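Local structure of prolyl endopeptidase (2BKL) at residues G181-W186 against I204-L209; G363-L368 against Y379-F384; P387-K392 against W403-V408. The protein probably hydrolyses peptide bonds on the carboxyl side of proline, and less readily of alanine, in oligopeptides, as a serine peptidase of the S9A family. All coordinates share one frame; numbering follows the deposited sequence.

Overall arrangement
All three contacts lie in the beta-propeller domain of this prolyl oligopeptidase, and they follow one another along the chain without interleaving. Contact 1 pairs the two inner strands of one four-stranded antiparallel sheet, 181-186 and 203-208. Contacts 2 and 3 belong to a different sheet of the same build, ordered 364-365, 376-383, 386-394 and 400-405, and their centres are about 10 Å apart. Backbone bonds between the middle strands, such as Phe-381 N to Gln-389 O, join them, so they are successive steps in building one propeller blade. Contact 1 builds another, its centre about 33 Å from that of contact 2 and 35 Å from that of contact 3.

Contact 1. Residues G181-W186 against I204-L209; sequences GFYYEW and IRYHTL
The guanidinium of Arg-205 lies flat on the indole of Trp-186, the two planes only 6° apart, with Arg-205 CZ 3.6 Å from the centroid of the Trp-186 six-membered ring: a stacked cation-pi pair. The same group grips the hydroxyl of Tyr-184 side-on, NE of Arg-205 reaching Tyr-184 OH at 2.9 Å and NH2 of Arg-205 reaching it at 2.8 Å, the oxygen sitting somewhat out of the guanidinium plane. Tyr-184 CG lies between the backbone N and the carbonyl carbon (chi1 68°), which brings the ring alongside Arg-205; the ring stands steeply to the guanidinium plane. Replacing Trp-186 by an alanine removes the indole and is likely to leave one face of the Arg-205 guanidinium without its stacking partner, the Tyr-184 hydroxyl being its remaining hold across these two strands.

On the opposite face of the sheet, the edge of Tyr-206 points into the face of Tyr-183 (planes 69° apart), CD1 of Tyr-206 standing over the ring centre. Back on the face of Tyr-184 and Arg-205, CB of His-207 lies over a face of Phe-182, toward its rim, in a CH-pi contact.

Asp-216 forms the second shell: it hydrogen-bonds His-207 ND1 and Tyr-184 OH, and makes a long, weak ion pair with Arg-205. Asp-163 holds the other imidazole nitrogen. Beneath the side chains, Phe-182 with His-207 and Tyr-184 with Arg-205 are hydrogen-bonded pairs, each closed by two backbone bonds, the regular antiparallel ladder between the inner strands of a four-stranded propeller blade.

Contact 2. Residues G363-L368 against Y379-F384; sequences GAASNL and YVFTSF
Ser-366 and Val-380 are joined twice. The backbone N of Ser-366 donates to Val-380 O at 2.9 Å, and the hydroxyl OG of Ser-366 accepts from Val-380 N at 3.0 Å in an almost straight bond (175°). With OG between its own backbone N and carbonyl carbon (chi1 74°), the hydroxyl takes the place a main-chain oxygen would have in the ladder; it also donates to Asn-367 O. Farther along, Ala-364 and Thr-382 form a regular hydrogen-bonded antiparallel pair, Ala-364 N reaching Thr-382 O at 2.7 Å.

Weaker CA-H...O contacts run between these bonds, from Ala-365 CA to Val-380 O and from Phe-381 CA to Ala-364 O.

Apolar touching is light. CD2 of Leu-368 comes 3.9 Å from CD1 of Tyr-379, whereas CB of Ala-365 lies at the edge of the Phe-381 ring and 4.2 Å from CD2 of Tyr-379. Gly-363, without a side chain, lets its CA sit against Thr-382 O and 3.8 Å from CZ of Phe-381. On the neighbouring strand 386-394, the ring of Tyr-391 meets that of Tyr-379.

The short strand 364-365 is thus held to its neighbour mainly by polar bonds. Where its backbone pairing gives out, a serine side chain carries it on by one bond, while the buried Ser-366 O has no hydrogen-bond partner.

Contact 3. Residues P387-K392 against W403-V408; sequences PRQIYK and WAKVDV
Trp-403 carries its CG anti to the backbone N (chi1 -173°), and Ile-390 holds CG1 beside its backbone N (chi1 -58°), which puts CG2 anti to that N; the two side chains lie next to each other, pointing the same way. The indole thereby meets both branches of the isoleucine, CE3 of Trp-403 lying 3.8 Å from CG2 of Ile-390 and CZ3 of Trp-403 4.0 Å from CD1 of Ile-390. The backbone beneath them is a classic beta bulge in the hairpin of strands 386-394 and 400-405: Trp-403 and Ala-404 both face Ile-390. Ile-390 O takes two N-H groups, Trp-403 N at 2.8 Å and Ala-404 N at 3.2 Å, while Ile-390 N donates to Ala-404 O.

Strand 400-405 is an outermost strand of its sheet, and Ile-390, Trp-403 and Ala-404 pack against strand 71-78 of another blade. On the face bearing Gln-389 and Lys-405, the two chains run side by side through their methylenes, and Tyr-391 OH donates to Gln-389 OE1 from above the carbonyl plane.

Past the bulge, Val-406 N bonds to Arg-388 O. At the end of the contact, CG of Pro-387 packs 3.5 Å from CG2 of Val-408.

Contact 1. Residues G181-W186 against I204-L209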
loop_
_atom_site.group_PDB
_atom_site.type_symbol
_atom_site.label_atom_id
_atom_site.label_comp_id
_atom_site.label_asym_id
_atom_site.label_seq_id
_atom_site.Cartn_x
_atom_site.Cartn_y
_atom_site.Cartn_z
ATOM N N GLY A 181 2.282 1.137 29.641
ATOM C CA GLY A 181 2.285 -0.017 28.760
ATOM C C GLY A 181 1.374 0.241 27.574
ATOM O O GLY A 181 0.832 1.359 27.383
ATOM N N PHE A 182 1.230 -0.753 26.716
ATOM C CA PHE A 182 0.474 -0.577 25.490
ATOM C C PHE A 182 -0.254 -1.863 25.079
ATOM O O PHE A 182 0.188 -2.990 25.372
ATOM C CB PHE A 182 1.381 -0.103 24.368
ATOM C CG PHE A 182 2.613 -0.943 24.163
ATOM C CD1 PHE A 182 2.551 -2.140 23.418
ATOM C CD2 PHE A 182 3.847 -0.516 24.639
ATOM C CE1 PHE A 182 3.713 -2.898 23.226
ATOM C CE2 PHE A 182 5.010 -1.286 24.429
ATOM C CZ PHE A 182 4.928 -2.447 23.719
ATOM N N TYR A 183 -1.401 -1.681 24.436
ATOM C CA TYR A 183 -2.106 -2.756 23.730
ATOM C C TYR A 183 -1.469 -2.983 22.380
ATOM O O TYR A 183 -1.024 -2.047 21.727
ATOM C CB TYR A 183 -3.568 -2.368 23.515
ATOM C CG TYR A 183 -4.382 -2.271 24.789
ATOM C CD1 TYR A 183 -5.009 -3.393 25.349
ATOM C CD2 TYR A 183 -4.576 -1.049 25.424
ATOM C CE1 TYR A 183 -5.747 -3.304 26.472
ATOM C CE2 TYR A 183 -5.300 -0.966 26.587
ATOM C CZ TYR A 183 -5.899 -2.092 27.095
ATOM O OH TYR A 183 -6.654 -2.047 28.243
ATOM N N TYR A 184 -1.442 -4.222 21.924
ATOM C CA TYR A 184 -0.859 -4.519 20.618
ATOM C C TYR A 184 -1.350 -5.861 20.095
ATOM O O TYR A 184 -1.837 -6.707 20.841
ATOM C CB TYR A 184 0.687 -4.496 20.662
ATOM C CG TYR A 184 1.264 -5.627 21.482
ATOM C CD1 TYR A 184 1.208 -5.640 22.873
ATOM C CD2 TYR A 184 1.764 -6.755 20.870
ATOM C CE1 TYR A 184 1.702 -6.715 23.619
ATOM C CE2 TYR A 184 2.268 -7.826 21.611
ATOM C CZ TYR A 184 2.214 -7.813 22.983
ATOM O OH TYR A 184 2.691 -8.876 23.714
ATOM N N GLU A 185 -1.184 -6.029 18.795
ATOM C CA GLU A 185 -1.554 -7.222 18.036
ATOM C C GLU A 185 -0.340 -8.128 17.954
ATOM O O GLU A 185 0.729 -7.704 17.525
ATOM C CB GLU A 185 -1.964 -6.831 16.632
ATOM C CG GLU A 185 -3.140 -5.872 16.509
ATOM C CD GLU A 185 -2.948 -4.443 17.036
ATOM O OE1 GLU A 185 -1.848 -3.890 17.034
ATOM O OE2 GLU A 185 -3.949 -3.819 17.498
ATOM N N TRP A 186 -0.507 -9.379 18.391
ATOM C CA TRP A 186 0.592 -10.316 18.587
ATOM C C TRP A 186 0.352 -11.620 17.820
ATOM O O TRP A 186 -0.762 -12.136 17.806
ATOM C CB TRP A 186 0.719 -10.651 20.084
ATOM C CG TRP A 186 1.882 -11.518 20.382
ATOM C CD1 TRP A 186 3.213 -11.222 20.228
ATOM C CD2 TRP A 186 1.832 -12.839 20.914
ATOM N NE1 TRP A 186 3.985 -12.295 20.618
ATOM C CE2 TRP A 186 3.163 -13.288 21.062
ATOM C CE3 TRP A 186 0.796 -13.686 21.295
ATOM C CZ2 TRP A 186 3.472 -14.556 21.559
ATOM C CZ3 TRP A 186 1.102 -14.945 21.793
ATOM C CH2 TRP A 186 2.423 -15.360 21.917
ATOM N N ILE A 204 -4.893 -9.982 20.675
ATOM C CA ILE A 204 -4.619 -8.699 21.308
ATOM C C ILE A 204 -4.073 -8.936 22.701
ATOM O O ILE A 204 -4.681 -9.685 23.454
ATOM C CB ILE A 204 -5.862 -7.810 21.384
ATOM C CG1 ILE A 204 -6.567 -7.694 20.033
ATOM C CG2 ILE A 204 -5.498 -6.430 21.966
ATOM C CD1 ILE A 204 -5.755 -7.180 18.887
ATOM N N ARG A 205 -2.911 -8.343 22.995
ATOM C CA ARG A 205 -2.269 -8.429 24.304
ATOM C C ARG A 205 -1.999 -7.037 24.876
ATOM O O ARG A 205 -2.082 -6.050 24.167
ATOM C CB ARG A 205 -0.977 -9.234 24.223
ATOM C CG ARG A 205 -1.225 -10.678 23.731
ATOM C CD ARG A 205 -0.208 -11.677 24.252
ATOM N NE ARG A 205 1.159 -11.278 23.951
ATOM C CZ ARG A 205 2.236 -11.990 24.310
ATOM N NH1 ARG A 205 2.076 -13.156 24.942
ATOM N NH2 ARG A 205 3.458 -11.551 24.039
ATOM N N TYR A 206 -1.706 -6.983 26.169
ATOM C CA TYR A 206 -1.285 -5.746 26.831
ATOM C C TYR A 206 0.083 -5.990 27.407
ATOM O O TYR A 206 0.284 -6.945 28.169
ATOM C CB TYR A 206 -2.227 -5.283 27.945
ATOM C CG TYR A 206 -1.814 -3.934 28.511
ATOM C CD1 TYR A 206 -2.207 -2.777 27.896
ATOM C CD2 TYR A 206 -1.009 -3.820 29.627
ATOM C CE1 TYR A 206 -1.816 -1.530 28.362
ATOM C CE2 TYR A 206 -0.613 -2.578 30.108
ATOM C CZ TYR A 206 -1.036 -1.433 29.471
ATOM O OH TYR A 206 -0.626 -0.206 29.956
ATOM N N HIS A 207 1.026 -5.137 27.062
ATOM C CA HIS A 207 2.377 -5.236 27.593
ATOM C C HIS A 207 2.582 -4.124 28.622
ATOM O O HIS A 207 2.449 -2.936 28.305
ATOM C CB HIS A 207 3.436 -5.109 26.513
ATOM C CG HIS A 207 4.812 -5.183 27.076
ATOM N ND1 HIS A 207 5.220 -6.260 27.823
ATOM C CD2 HIS A 207 5.828 -4.294 27.103
ATOM C CE1 HIS A 207 6.451 -6.048 28.254
ATOM N NE2 HIS A 207 6.851 -4.870 27.829
ATOM N N THR A 208 2.878 -4.509 29.853
ATOM C CA THR A 208 3.269 -3.551 30.885
ATOM C C THR A 208 4.779 -3.323 30.799
ATOM O O THR A 208 5.556 -4.290 30.828
ATOM C CB THR A 208 2.889 -4.098 32.263
ATOM O OG1 THR A 208 1.451 -4.204 32.394
ATOM C CG2 THR A 208 3.348 -3.125 33.387
ATOM N N LEU A 209 5.221 -2.085 30.650
ATOM C CA LEU A 209 6.644 -1.799 30.517
ATOM C C LEU A 209 7.390 -2.312 31.727
ATOM O O LEU A 209 6.936 -2.135 32.870
ATOM C CB LEU A 209 6.922 -0.296 30.424
ATOM C CG LEU A 209 6.578 0.478 29.167
ATOM C CD1 LEU A 209 7.251 1.871 29.195
ATOM C CD2 LEU A 209 6.978 -0.264 27.914
#

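Contact 2. Residues G363-L368 against Y379-F384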
loop_
_atom_site.group_PDB
_atom_site.type_symbol
_atom_site.label_atom_id
_atom_site.label_comp_id
_atom_site.label_asym_id
_atom_site.label_seq_id
_atom_site.Cartn_x
_atom_site.Cartn_y
_atom_site.Cartn_z
ATOM N N GLY A 363 -4.165 18.605 -6.755
ATOM C CA GLY A 363 -3.257 17.537 -6.369
ATOM C C GLY A 363 -3.918 16.616 -5.369
ATOM O O GLY A 363 -5.101 16.337 -5.452
ATOM N N ALA A 364 -3.143 16.126 -4.393
ATOM C CA ALA A 364 -3.630 15.194 -3.371
ATOM C C ALA A 364 -3.347 15.764 -1.986
ATOM O O ALA A 364 -2.238 16.122 -1.677
ATOM C CB ALA A 364 -2.996 13.813 -3.488
ATOM N N ALA A 365 -4.351 15.792 -1.144
ATOM C CA ALA A 365 -4.217 16.272 0.230
ATOM C C ALA A 365 -4.586 15.194 1.211
ATOM O O ALA A 365 -5.606 14.520 1.020
ATOM C CB ALA A 365 -5.078 17.481 0.451
ATOM N N SER A 366 -3.822 15.045 2.301
ATOM C CA SER A 366 -4.198 14.166 3.384
ATOM C C SER A 366 -5.303 14.804 4.222
ATOM O O SER A 366 -5.543 16.012 4.150
ATOM C CB SER A 366 -3.000 13.864 4.287
ATOM O OG SER A 366 -2.683 15.008 5.093
ATOM N N ASN A 367 -5.932 13.997 5.064
ATOM C CA ASN A 367 -6.796 14.535 6.091
ATOM C C ASN A 367 -5.938 15.301 7.084
ATOM O O ASN A 367 -4.716 15.136 7.140
ATOM C CB ASN A 367 -7.603 13.424 6.762
ATOM C CG ASN A 367 -8.897 13.925 7.384
ATOM O OD1 ASN A 367 -9.232 15.071 7.263
ATOM N ND2 ASN A 367 -9.653 13.027 7.988
ATOM N N LEU A 368 -6.568 16.141 7.875
ATOM C CA LEU A 368 -5.872 16.793 8.959
ATOM C C LEU A 368 -5.412 15.778 9.986
ATOM O O LEU A 368 -6.110 14.803 10.288
ATOM C CB LEU A 368 -6.754 17.828 9.615
ATOM C CG LEU A 368 -7.138 19.044 8.791
ATOM C CD1 LEU A 368 -8.034 19.965 9.614
ATOM C CD2 LEU A 368 -5.909 19.777 8.303
ATOM N N TYR A 379 -1.544 18.972 7.444
ATOM C CA TYR A 379 -1.861 18.121 6.325
ATOM C C TYR A 379 -0.763 18.183 5.289
ATOM O O TYR A 379 0.012 19.147 5.221
ATOM C CB TYR A 379 -3.226 18.453 5.702
ATOM C CG TYR A 379 -3.292 19.690 4.839
ATOM C CD1 TYR A 379 -3.605 20.921 5.376
ATOM C CD2 TYR A 379 -3.086 19.614 3.460
ATOM C CE1 TYR A 379 -3.699 22.079 4.549
ATOM C CE2 TYR A 379 -3.173 20.731 2.660
ATOM C CZ TYR A 379 -3.455 21.967 3.229
ATOM O OH TYR A 379 -3.560 23.055 2.381
ATOM N N VAL A 380 -0.692 17.118 4.507
ATOM C CA VAL A 380 0.285 16.984 3.435
ATOM C C VAL A 380 -0.389 17.201 2.109
ATOM O O VAL A 380 -1.482 16.686 1.883
ATOM C CB VAL A 380 0.879 15.559 3.491
ATOM C CG1 VAL A 380 1.922 15.338 2.406
ATOM C CG2 VAL A 380 1.482 15.242 4.859
ATOM N N PHE A 381 0.252 17.971 1.237
ATOM C CA PHE A 381 -0.205 18.178 -0.128
ATOM C C PHE A 381 0.874 17.820 -1.139
ATOM O O PHE A 381 2.036 18.185 -0.979
ATOM C CB PHE A 381 -0.635 19.620 -0.320
ATOM C CG PHE A 381 -1.079 19.917 -1.713
ATOM C CD1 PHE A 381 -2.385 19.649 -2.095
ATOM C CD2 PHE A 381 -0.195 20.449 -2.628
ATOM C CE1 PHE A 381 -2.802 19.892 -3.366
ATOM C CE2 PHE A 381 -0.590 20.685 -3.903
ATOM C CZ PHE A 381 -1.894 20.422 -4.285
ATOM N N THR A 382 0.508 17.073 -2.167
ATOM C CA THR A 382 1.416 16.764 -3.276
ATOM C C THR A 382 0.631 16.897 -4.564
ATOM O O THR A 382 -0.577 16.914 -4.579
ATOM C CB THR A 382 2.013 15.329 -3.245
ATOM O OG1 THR A 382 0.932 14.354 -3.241
ATOM C CG2 THR A 382 2.752 15.057 -1.972
ATOM N N SER A 383 1.343 16.912 -5.674
ATOM C CA SER A 383 0.715 16.688 -6.982
ATOM C C SER A 383 1.709 15.937 -7.825
ATOM O O SER A 383 2.831 15.692 -7.411
ATOM C CB SER A 383 0.305 18.009 -7.675
ATOM O OG SER A 383 1.387 18.636 -8.349
ATOM N N PHE A 384 1.296 15.514 -9.013
ATOM C CA PHE A 384 2.204 14.785 -9.882
ATOM C C PHE A 384 3.455 15.592 -10.223
ATOM O O PHE A 384 4.487 14.996 -10.562
ATOM C CB PHE A 384 1.516 14.327 -11.185
ATOM C CG PHE A 384 0.591 13.163 -11.007
ATOM C CD1 PHE A 384 1.070 11.888 -10.736
ATOM C CD2 PHE A 384 -0.774 13.339 -11.111
ATOM C CE1 PHE A 384 0.168 10.823 -10.564
ATOM C CE2 PHE A 384 -1.666 12.302 -10.932
ATOM C CZ PHE A 384 -1.201 11.041 -10.658
#

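Contact 3. Residues P387-K392 against W403-V408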
loop_
_atom_site.group_PDB
_atom_site.type_symbol
_atom_site.label_atom_id
_atom_site.label_comp_id
_atom_site.label_asym_id
_atom_site.label_seq_id
_atom_site.Cartn_x
_atom_site.Cartn_y
_atom_site.Cartn_z
ATOM N N PRO A 387 6.379 18.466 -5.321
ATOM C CA PRO A 387 6.897 17.734 -4.161
ATOM C C PRO A 387 6.122 18.010 -2.861
ATOM O O PRO A 387 5.509 19.070 -2.752
ATOM C CB PRO A 387 8.362 18.232 -4.067
ATOM C CG PRO A 387 8.685 18.656 -5.423
ATOM C CD PRO A 387 7.436 19.248 -5.980
ATOM N N ARG A 388 6.172 17.092 -1.892
ATOM C CA ARG A 388 5.400 17.191 -0.657
ATOM C C ARG A 388 5.563 18.521 0.028
ATOM O O ARG A 388 6.662 18.998 0.249
ATOM C CB ARG A 388 5.807 16.099 0.353
ATOM C CG ARG A 388 5.192 14.750 0.119
ATOM C CD ARG A 388 5.903 13.619 0.859
ATOM N NE ARG A 388 6.102 13.874 2.286
ATOM C CZ ARG A 388 5.313 13.409 3.265
ATOM N NH1 ARG A 388 4.263 12.640 2.992
ATOM N NH2 ARG A 388 5.588 13.704 4.538
ATOM N N GLN A 389 4.427 19.097 0.378
ATOM C CA GLN A 389 4.341 20.278 1.200
ATOM C C GLN A 389 3.512 19.922 2.409
ATOM O O GLN A 389 2.501 19.256 2.278
ATOM C CB GLN A 389 3.624 21.364 0.444
ATOM C CG GLN A 389 4.393 21.833 -0.804
ATOM C CD GLN A 389 3.642 22.826 -1.656
ATOM O OE1 GLN A 389 2.451 23.076 -1.459
ATOM N NE2 GLN A 389 4.330 23.362 -2.654
ATOM N N ILE A 390 3.901 20.380 3.578
ATOM C CA ILE A 390 3.115 20.226 4.777
ATOM C C ILE A 390 2.650 21.573 5.255
ATOM O O ILE A 390 3.433 22.497 5.355
ATOM C CB ILE A 390 3.920 19.544 5.881
ATOM C CG1 ILE A 390 4.422 18.179 5.419
ATOM C CG2 ILE A 390 3.078 19.451 7.156
ATOM C CD1 ILE A 390 5.359 17.558 6.420
ATOM N N TYR A 391 1.359 21.672 5.539
ATOM C CA TYR A 391 0.746 22.873 6.075
ATOM C C TYR A 391 0.354 22.667 7.522
ATOM O O TYR A 391 -0.146 21.604 7.905
ATOM C CB TYR A 391 -0.483 23.268 5.231
ATOM C CG TYR A 391 -0.059 23.778 3.884
ATOM C CD1 TYR A 391 0.198 22.897 2.852
ATOM C CD2 TYR A 391 0.105 25.118 3.653
ATOM C CE1 TYR A 391 0.635 23.330 1.646
ATOM C CE2 TYR A 391 0.530 25.588 2.405
ATOM C CZ TYR A 391 0.795 24.666 1.418
ATOM O OH TYR A 391 1.203 25.078 0.166
ATOM N N LYS A 392 0.581 23.698 8.323
ATOM C CA LYS A 392 0.142 23.726 9.702
ATOM C C LYS A 392 -1.073 24.642 9.740
ATOM O O LYS A 392 -1.026 25.786 9.281
ATOM C CB LYS A 392 1.251 24.242 10.614
ATOM C CG LYS A 392 0.853 24.351 12.086
ATOM C CD LYS A 392 2.025 24.828 12.945
ATOM C CE LYS A 392 1.573 25.408 14.253
ATOM N NZ LYS A 392 2.669 26.154 14.922
ATOM N N TRP A 403 4.558 24.798 6.407
ATOM C CA TRP A 403 5.412 24.345 7.476
ATOM C C TRP A 403 6.689 23.684 6.943
ATOM O O TRP A 403 7.745 23.831 7.542
ATOM C CB TRP A 403 4.629 23.388 8.367
ATOM C CG TRP A 403 5.312 22.930 9.628
ATOM C CD1 TRP A 403 5.428 23.635 10.794
ATOM C CD2 TRP A 403 5.902 21.657 9.876
ATOM N NE1 TRP A 403 6.078 22.884 11.740
ATOM C CE2 TRP A 403 6.393 21.667 11.202
ATOM C CE3 TRP A 403 6.111 20.511 9.097
ATOM C CZ2 TRP A 403 7.042 20.571 11.769
ATOM C CZ3 TRP A 403 6.742 19.421 9.666
ATOM C CH2 TRP A 403 7.211 19.461 10.991
ATOM N N ALA A 404 6.570 22.895 5.876
ATOM C CA ALA A 404 7.721 22.258 5.245
ATOM C C ALA A 404 7.439 22.047 3.784
ATOM O O ALA A 404 6.309 21.895 3.396
ATOM C CB ALA A 404 8.023 20.913 5.914
ATOM N N LYS A 405 8.496 22.049 2.973
ATOM C CA LYS A 405 8.409 21.796 1.547
ATOM C C LYS A 405 9.673 21.075 1.136
ATOM O O LYS A 405 10.761 21.499 1.520
ATOM C CB LYS A 405 8.297 23.146 0.822
ATOM C CG LYS A 405 8.295 23.111 -0.681
ATOM C CD LYS A 405 7.909 24.482 -1.279
ATOM C CE LYS A 405 9.052 25.497 -1.221
ATOM N NZ LYS A 405 9.765 25.681 -2.544
ATOM N N VAL A 406 9.541 19.983 0.384
ATOM C CA VAL A 406 10.706 19.277 -0.175
ATOM C C VAL A 406 11.218 20.006 -1.408
ATOM O O VAL A 406 10.475 20.225 -2.367
ATOM C CB VAL A 406 10.367 17.819 -0.549
ATOM C CG1 VAL A 406 11.608 17.130 -1.030
ATOM C CG2 VAL A 406 9.798 17.067 0.650
ATOM N N ASP A 407 12.481 20.414 -1.366
ATOM C CA ASP A 407 13.117 21.052 -2.500
ATOM C C ASP A 407 13.662 19.941 -3.413
ATOM O O ASP A 407 14.378 19.035 -2.960
ATOM C CB ASP A 407 14.239 21.975 -2.020
ATOM C CG ASP A 407 13.706 23.287 -1.455
ATOM O OD1 ASP A 407 13.273 23.312 -0.283
ATOM O OD2 ASP A 407 13.664 24.346 -2.122
ATOM N N VAL A 408 13.284 19.994 -4.679
ATOM C CA VAL A 408 13.692 19.003 -5.663
ATOM C C VAL A 408 14.217 19.769 -6.889
ATOM O O VAL A 408 13.611 20.753 -7.293
ATOM C CB VAL A 408 12.471 18.120 -6.058
ATOM C CG1 VAL A 408 12.832 17.128 -7.136
ATOM C CG2 VAL A 408 11.929 17.362 -4.860
#